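Local coordinates for protein lipoxygenase (Cyanothece sp., PDB 5EK8) that probably uses a non-heme iron to insert molecular oxygen into polyunsaturated fatty acids, acting as a 9R-lipoxygenase, at residues A[344-347]-A[348-352]; A[366-369]-A[370-374]; A[422-425]-A[426-430]. All coordinates share one frame; numbering follows the deposited sequence.

Interaction 1: A[344-347]-A[348-352]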
loop_
_atom_site.group_PDB
_atom_site.type_symbol
_atom_site.label_atom_id
_atom_site.label_comp_id
_atom_site.label_asym_id
_atom_site.label_seq_id
_atom_site.Cartn_x
_atom_site.Cartn_y
_atom_site.Cartn_z
ATOM N N ARG A 344 9.323 26.914 -1.870
ATOM C CA ARG A 344 8.169 26.287 -2.509
ATOM C C ARG A 344 8.600 25.208 -3.514
ATOM O O ARG A 344 8.022 24.110 -3.554
ATOM C CB ARG A 344 7.302 27.338 -3.200
ATOM C CG ARG A 344 6.045 26.772 -3.841
ATOM C CD ARG A 344 5.251 27.874 -4.498
ATOM N NE ARG A 344 4.161 27.371 -5.325
ATOM C CZ ARG A 344 3.573 28.089 -6.277
ATOM N NH1 ARG A 344 3.987 29.327 -6.519
ATOM N NH2 ARG A 344 2.582 27.572 -6.990
ATOM N N ILE A 345 9.611 25.526 -4.325
ATOM C CA ILE A 345 10.137 24.573 -5.304
ATOM C C ILE A 345 10.619 23.287 -4.623
ATOM O O ILE A 345 10.268 22.171 -5.044
ATOM C CB ILE A 345 11.290 25.181 -6.125
ATOM C CG1 ILE A 345 10.754 26.256 -7.071
ATOM C CG2 ILE A 345 11.992 24.101 -6.929
ATOM C CD1 ILE A 345 11.790 26.819 -8.011
ATOM N N PHE A 346 11.408 23.450 -3.563
ATOM C CA PHE A 346 11.813 22.312 -2.752
ATOM C C PHE A 346 10.602 21.524 -2.287
ATOM O O PHE A 346 10.586 20.297 -2.387
ATOM C CB PHE A 346 12.624 22.751 -1.536
ATOM C CG PHE A 346 13.112 21.602 -0.698
ATOM C CD1 PHE A 346 14.313 20.980 -0.993
ATOM C CD2 PHE A 346 12.367 21.135 0.370
ATOM C CE1 PHE A 346 14.764 19.914 -0.232
ATOM C CE2 PHE A 346 12.814 20.072 1.133
ATOM C CZ PHE A 346 14.015 19.464 0.834
ATOM N N ARG A 347 9.595 22.231 -1.774
ATOM C CA ARG A 347 8.379 21.579 -1.285
ATOM C C ARG A 347 7.730 20.695 -2.345
ATOM O O ARG A 347 7.261 19.596 -2.048
ATOM C CB ARG A 347 7.365 22.615 -0.803
ATOM C CG ARG A 347 7.529 23.018 0.640
ATOM C CD ARG A 347 6.268 23.690 1.142
ATOM N NE ARG A 347 5.972 24.940 0.442
ATOM C CZ ARG A 347 6.489 26.119 0.772
ATOM N NH1 ARG A 347 7.333 26.211 1.793
ATOM N NH2 ARG A 347 6.167 27.203 0.081
ATOM N N THR A 348 7.707 21.180 -3.580
ATOM C CA THR A 348 7.068 20.444 -4.664
ATOM C C THR A 348 7.889 19.219 -5.057
ATOM O O THR A 348 7.335 18.138 -5.308
ATOM C CB THR A 348 6.859 21.328 -5.899
ATOM O OG1 THR A 348 8.118 21.878 -6.306
ATOM C CG2 THR A 348 5.892 22.458 -5.585
ATOM N N ALA A 349 9.207 19.382 -5.116
ATOM C CA ALA A 349 10.063 18.230 -5.393
ATOM C C ALA A 349 9.875 17.176 -4.301
ATOM O O ALA A 349 9.825 15.972 -4.577
ATOM C CB ALA A 349 11.523 18.646 -5.499
ATOM N N ALA A 350 9.732 17.644 -3.065
ATOM C CA ALA A 350 9.568 16.760 -1.920
ATOM C C ALA A 350 8.203 16.089 -1.931
ATOM O O ALA A 350 8.049 14.982 -1.418
ATOM C CB ALA A 350 9.771 17.526 -0.626
ATOM N N LEU A 351 7.215 16.754 -2.518
ATOM C CA LEU A 351 5.865 16.205 -2.543
ATOM C C LEU A 351 5.754 15.139 -3.624
ATOM O O LEU A 351 5.190 14.068 -3.395
ATOM C CB LEU A 351 4.816 17.297 -2.774
ATOM C CG LEU A 351 3.368 16.820 -2.611
ATOM C CD1 LEU A 351 3.006 16.754 -1.148
ATOM C CD2 LEU A 351 2.390 17.711 -3.359
ATOM N N PHE A 352 6.291 15.429 -4.806
ATOM C CA PHE A 352 6.283 14.434 -5.870
ATOM C C PHE A 352 7.127 13.219 -5.482
ATOM O O PHE A 352 6.692 12.074 -5.659
ATOM C CB PHE A 352 6.783 15.019 -7.189
ATOM C CG PHE A 352 6.911 13.995 -8.283
ATOM C CD1 PHE A 352 5.785 13.367 -8.793
ATOM C CD2 PHE A 352 8.155 13.648 -8.787
ATOM C CE1 PHE A 352 5.894 12.418 -9.793
ATOM C CE2 PHE A 352 8.273 12.700 -9.787
ATOM C CZ PHE A 352 7.137 12.084 -10.292
#
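With chi1 at 56°, Thr-348 sets its hydroxyl between its own backbone N and carbonyl carbon, and from there OG1 turns back along the helix to give a hydrogen bond to the carbonyl of Ile-345, with OG1 2.5 Å from Ile-345 O. The same torsion sets the methyl anti to the carbonyl carbon, where CG2 of Thr-348 lies 3.4 Å from Arg-344 O. Ile-345 O thus takes two donors: OG1 arrives well to the side of the C=O direction, while Ala-349 N lies nearly along it at 3.0 Å from that oxygen. One turn of helix 337-377 is completed by Thr-348 N bonding to Arg-344 O and Ala-350 N to Phe-346 O.

Phe-346 holds its ring anti to the backbone N (chi1 -178°), and its CE2 brushes CB of Ala-350 obliquely at 4.3 Å. Alanine suits this place because a lone methyl can meet the slanting ring without crowding it; the ring also meets Phe-250. On another side of the turn the guanidinium of Arg-347 lays one face over CA of Arg-344, near the rim of the group, and its NE is hydrogen-bonded to the carbonyl of Tyr-586. Ile-345 and Ala-349 both pack on Val-293 of strand 291-300. By bonding Ile-345 O, Thr-348 satisfies its buried hydroxyl with a main-chain acceptor of its own helix and still presents a methyl.

Interaction 2: A[366-369]-A[370-374]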
loop_
_atom_site.group_PDB
_atom_site.type_symbol
_atom_site.label_atom_id
_atom_site.label_comp_id
_atom_site.label_asym_id
_atom_site.label_seq_id
_atom_site.Cartn_x
_atom_site.Cartn_y
_atom_site.Cartn_z
ATOM N N GLN A 366 5.681 -2.206 -2.132
ATOM C CA GLN A 366 6.542 -3.059 -1.327
ATOM C C GLN A 366 5.732 -4.029 -0.467
ATOM O O GLN A 366 6.174 -5.145 -0.198
ATOM C CB GLN A 366 7.471 -2.229 -0.437
ATOM C CG GLN A 366 8.525 -3.084 0.260
ATOM C CD GLN A 366 9.270 -2.365 1.369
ATOM O OE1 GLN A 366 10.054 -2.981 2.099
ATOM N NE2 GLN A 366 9.037 -1.061 1.503
ATOM N N MET A 367 4.538 -3.618 -0.051
ATOM C CA MET A 367 3.740 -4.455 0.840
ATOM C C MET A 367 2.820 -5.418 0.088
ATOM O O MET A 367 2.400 -6.437 0.645
ATOM C CB MET A 367 2.920 -3.587 1.795
ATOM C CG MET A 367 3.743 -2.854 2.854
ATOM S SD MET A 367 4.667 -3.945 3.959
ATOM C CE MET A 367 6.327 -3.794 3.302
ATOM N N GLU A 368 2.510 -5.114 -1.172
ATOM C CA GLU A 368 1.656 -6.018 -1.942
ATOM C C GLU A 368 2.275 -7.413 -2.074
ATOM O O GLU A 368 1.563 -8.416 -2.032
ATOM C CB GLU A 368 1.347 -5.458 -3.337
ATOM C CG GLU A 368 0.597 -6.461 -4.221
ATOM C CD GLU A 368 -0.313 -5.824 -5.248
ATOM O OE1 GLU A 368 -1.073 -6.570 -5.904
ATOM O OE2 GLU A 368 -0.279 -4.588 -5.404
ATOM N N GLN A 369 3.598 -7.479 -2.215
ATOM C CA GLN A 369 4.283 -8.761 -2.388
ATOM C C GLN A 369 4.126 -9.622 -1.138
ATOM O O GLN A 369 3.868 -10.837 -1.219
ATOM C CB GLN A 369 5.767 -8.548 -2.722
ATOM C CG GLN A 369 6.612 -7.900 -1.639
ATOM C CD GLN A 369 8.003 -7.506 -2.127
ATOM O OE1 GLN A 369 8.593 -8.175 -2.983
ATOM N NE2 GLN A 369 8.532 -6.410 -1.584
ATOM N N TYR A 370 4.245 -8.977 0.019
ATOM C CA TYR A 370 4.049 -9.652 1.286
ATOM C C TYR A 370 2.607 -10.088 1.434
ATOM O O TYR A 370 2.335 -11.155 1.974
ATOM C CB TYR A 370 4.444 -8.752 2.445
ATOM C CG TYR A 370 5.919 -8.484 2.512
ATOM C CD1 TYR A 370 6.806 -9.469 2.951
ATOM C CD2 TYR A 370 6.433 -7.250 2.147
ATOM C CE1 TYR A 370 8.167 -9.227 3.018
ATOM C CE2 TYR A 370 7.785 -6.999 2.206
ATOM C CZ TYR A 370 8.648 -7.989 2.642
ATOM O OH TYR A 370 9.992 -7.716 2.702
ATOM N N ALA A 371 1.682 -9.259 0.956
ATOM C CA ALA A 371 0.268 -9.623 0.984
ATOM C C ALA A 371 0.014 -10.901 0.190
ATOM O O ALA A 371 -0.471 -11.901 0.734
ATOM C CB ALA A 371 -0.588 -8.489 0.445
ATOM N N VAL A 372 0.358 -10.864 -1.092
ATOM C CA VAL A 372 0.146 -12.002 -1.976
ATOM C C VAL A 372 0.772 -13.277 -1.421
ATOM O O VAL A 372 0.097 -14.303 -1.310
ATOM C CB VAL A 372 0.709 -11.735 -3.382
ATOM C CG1 VAL A 372 0.537 -12.963 -4.252
ATOM C CG2 VAL A 372 0.014 -10.527 -4.011
ATOM N N ALA A 373 2.051 -13.210 -1.055
ATOM C CA ALA A 373 2.726 -14.371 -0.476
ATOM C C ALA A 373 1.997 -14.884 0.770
ATOM O O ALA A 373 1.761 -16.094 0.923
ATOM C CB ALA A 373 4.158 -14.030 -0.139
ATOM N N CYS A 374 1.637 -13.948 1.647
ATOM C CA CYS A 374 0.966 -14.265 2.900
ATOM C C CYS A 374 -0.311 -15.053 2.679
ATOM O O CYS A 374 -0.467 -16.158 3.199
ATOM C CB CYS A 374 0.649 -12.983 3.672
ATOM S SG CYS A 374 -0.478 -13.209 5.064
HETATM O O HOH W 1 10.644 -5.545 1.103
#
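Tyr-370 slants its ring past Met-367, whose methyl CE lies 3.6 Å from CD2 of the tyrosine and nearly as close to CE2. The sulfur stands further off, SD being 5.2 Å from the Tyr-370 ring centroid and 55° from the ring normal, an oblique Met-aromatic contact. Bends at chi2 and chi3 of Met-367 curl the thioether back toward the ring; a flexible, polarisable chain fits such a slanting approach.

Gln-369 runs alongside the tyrosine, both side chains pointing the same way. Its CG makes an off-centre CH-pi contact, 4.3 Å from the Tyr-370 ring centroid. Because chi1 is 65°, the chain folds back along the helix, and NE2 of Gln-369 donates to Gln-366 O at 3.0 Å, in the carbonyl plane and on a lone pair. Gln-366 O lies near the plane of the amide, so the bond limits its rotation and keeps it turned 63° from the ring.

Beyond the ring, a water gives a hydrogen to OE1 of Gln-366 and is also hydrogen-bonded to OH of Tyr-370, 2.8 Å from that hydroxyl. Gln-366 also bonds His-561 through OE1 and the carbonyl of Lys-362 through NE2, and Glu-368 OE2 is held by Asn-398 and by a salt bridge to Arg-173. Ile-562 and Cys-558 of helix 549-574 pack on the tyrosine. The arrangement belongs to the long central helix of the lipoxygenase fold, just past the iron ligands His-359 and His-364, where it packs against the helix that supplies His-570.

Interaction 3: A[422-425]-A[426-430]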
loop_
_atom_site.group_PDB
_atom_site.type_symbol
_atom_site.label_atom_id
_atom_site.label_comp_id
_atom_site.label_asym_id
_atom_site.label_seq_id
_atom_site.Cartn_x
_atom_site.Cartn_y
_atom_site.Cartn_z
ATOM N N PRO A 422 7.061 6.609 -17.951
ATOM C CA PRO A 422 8.322 5.871 -17.777
ATOM C C PRO A 422 9.227 6.417 -16.668
ATOM O O PRO A 422 9.881 5.625 -15.993
ATOM C CB PRO A 422 8.998 6.017 -19.143
ATOM C CG PRO A 422 7.866 6.104 -20.095
ATOM C CD PRO A 422 6.791 6.880 -19.379
ATOM N N GLY A 423 9.251 7.734 -16.472
ATOM C CA GLY A 423 10.065 8.331 -15.427
ATOM C C GLY A 423 9.603 7.938 -14.035
ATOM O O GLY A 423 10.384 7.440 -13.214
ATOM N N PHE A 424 8.323 8.174 -13.773
ATOM C CA PHE A 424 7.706 7.824 -12.500
ATOM C C PHE A 424 7.893 6.337 -12.179
ATOM O O PHE A 424 8.309 5.947 -11.065
ATOM C CB PHE A 424 6.215 8.180 -12.530
ATOM C CG PHE A 424 5.453 7.661 -11.352
ATOM C CD1 PHE A 424 5.419 8.375 -10.167
ATOM C CD2 PHE A 424 4.794 6.443 -11.420
ATOM C CE1 PHE A 424 4.735 7.890 -9.078
ATOM C CE2 PHE A 424 4.115 5.955 -10.337
ATOM C CZ PHE A 424 4.081 6.677 -9.162
ATOM N N LEU A 425 7.574 5.513 -13.173
ATOM C CA LEU A 425 7.769 4.075 -13.073
ATOM C C LEU A 425 9.211 3.760 -12.714
ATOM O O LEU A 425 9.474 2.942 -11.839
ATOM C CB LEU A 425 7.402 3.381 -14.381
ATOM C CG LEU A 425 7.461 1.857 -14.308
ATOM C CD1 LEU A 425 6.436 1.346 -13.302
ATOM C CD2 LEU A 425 7.251 1.242 -15.696
ATOM N N GLN A 426 10.141 4.434 -13.379
ATOM C CA GLN A 426 11.553 4.181 -13.141
ATOM C C GLN A 426 11.940 4.503 -11.702
ATOM O O GLN A 426 12.739 3.781 -11.106
ATOM C CB GLN A 426 12.418 4.979 -14.104
ATOM C CG GLN A 426 13.901 4.740 -13.927
ATOM C CD GLN A 426 14.712 5.590 -14.868
ATOM O OE1 GLN A 426 14.394 5.691 -16.053
ATOM N NE2 GLN A 426 15.756 6.226 -14.346
ATOM N N MET A 427 11.371 5.572 -11.142
ATOM C CA MET A 427 11.594 5.869 -9.727
ATOM C C MET A 427 11.167 4.669 -8.897
ATOM O O MET A 427 11.911 4.181 -8.016
ATOM C CB MET A 427 10.820 7.111 -9.278
ATOM C CG MET A 427 11.269 8.418 -9.909
ATOM S SD MET A 427 10.309 9.829 -9.309
ATOM C CE MET A 427 10.841 9.901 -7.599
ATOM N N CYS A 428 9.971 4.179 -9.211
ATOM C CA CYS A 428 9.393 3.088 -8.436
ATOM C C CYS A 428 10.221 1.810 -8.485
ATOM O O CYS A 428 10.590 1.265 -7.441
ATOM C CB CYS A 428 7.975 2.806 -8.915
ATOM S SG CYS A 428 6.839 4.156 -8.564
ATOM N N THR A 429 10.509 1.339 -9.696
ATOM C CA THR A 429 11.304 0.129 -9.893
ATOM C C THR A 429 12.682 0.270 -9.256
ATOM O O THR A 429 13.168 -0.661 -8.597
ATOM C CB THR A 429 11.470 -0.219 -11.394
ATOM O OG1 THR A 429 12.055 0.887 -12.095
ATOM C CG2 THR A 429 10.129 -0.564 -12.019
ATOM N N GLU A 430 13.300 1.437 -9.450
ATOM C CA GLU A 430 14.581 1.740 -8.814
ATOM C C GLU A 430 14.552 1.465 -7.314
ATOM O O GLU A 430 15.339 0.656 -6.818
ATOM C CB GLU A 430 14.991 3.195 -9.055
ATOM C CG GLU A 430 15.807 3.412 -10.317
ATOM C CD GLU A 430 16.035 4.882 -10.623
ATOM O OE1 GLU A 430 15.748 5.725 -9.749
ATOM O OE2 GLU A 430 16.498 5.197 -11.741
#
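Four regular i to i+4 hydrogen bonds carry helix 421-432 through this turn, from Gln-426 N to Pro-422 O at 2.9 Å through to Thr-429 N to Leu-425 O. The sulfur of Cys-428 lies over one face of the Phe-424 ring, shifted toward the rim, with SG 4.0 Å from the ring centroid and 3.7 Å from CE2 of Phe-424. Phe-424 swings its ring anti to the backbone N (chi1 171°), while Cys-428 holds SG anti to its own carbonyl carbon (chi1 -67°), and one helical turn then brings the two together. A small, polarisable thiol suits a place so close to an aromatic face.

On another side of the helix, OG1 of Thr-429 donates to Gln-426 O at 3.1 Å, coming from above the carbonyl plane. Glu-430 N reaches that oxygen from the same face. A valine in place of Thr-429 has no hydroxyl to give, and Gln-426 O would probably be left with Glu-430 N alone of these two donors.

Gln-426 stretches out fully, so that NE2 meets OE2 of Glu-430 at 2.9 Å, from above the carboxylate plane. The same amide nitrogen serves Asn-281 O, and Asn-281 ND2 adds a weak bond to the carboxylate. The buried Glu-430 thus has neutral amide donors around OE2, which is consistent with a stabilised negative charge there.

In the fold
Interactions 1 and 2 lie in series on helix 337-377, their centres 30 Å apart, with the iron ligands His-359 and His-364 between them. Interaction 3, on helix 421-432, packs against that helix and touches interaction 1: Phe-352 CE2 lies 3.6 Å from Met-427 SD, and Phe-352 CE1 is 4.1 Å from Phe-424 CD1. It does not touch interaction 2, the nearest atoms being about 8 Å apart. All three stay outside the iron's first shell. The side chain of Leu-351 is about 13 Å from the bound iron, that of Met-367 about 10 Å and that of Phe-424 about 11 Å. The sodium ion is about 8 Å from the Phe-424 side chain.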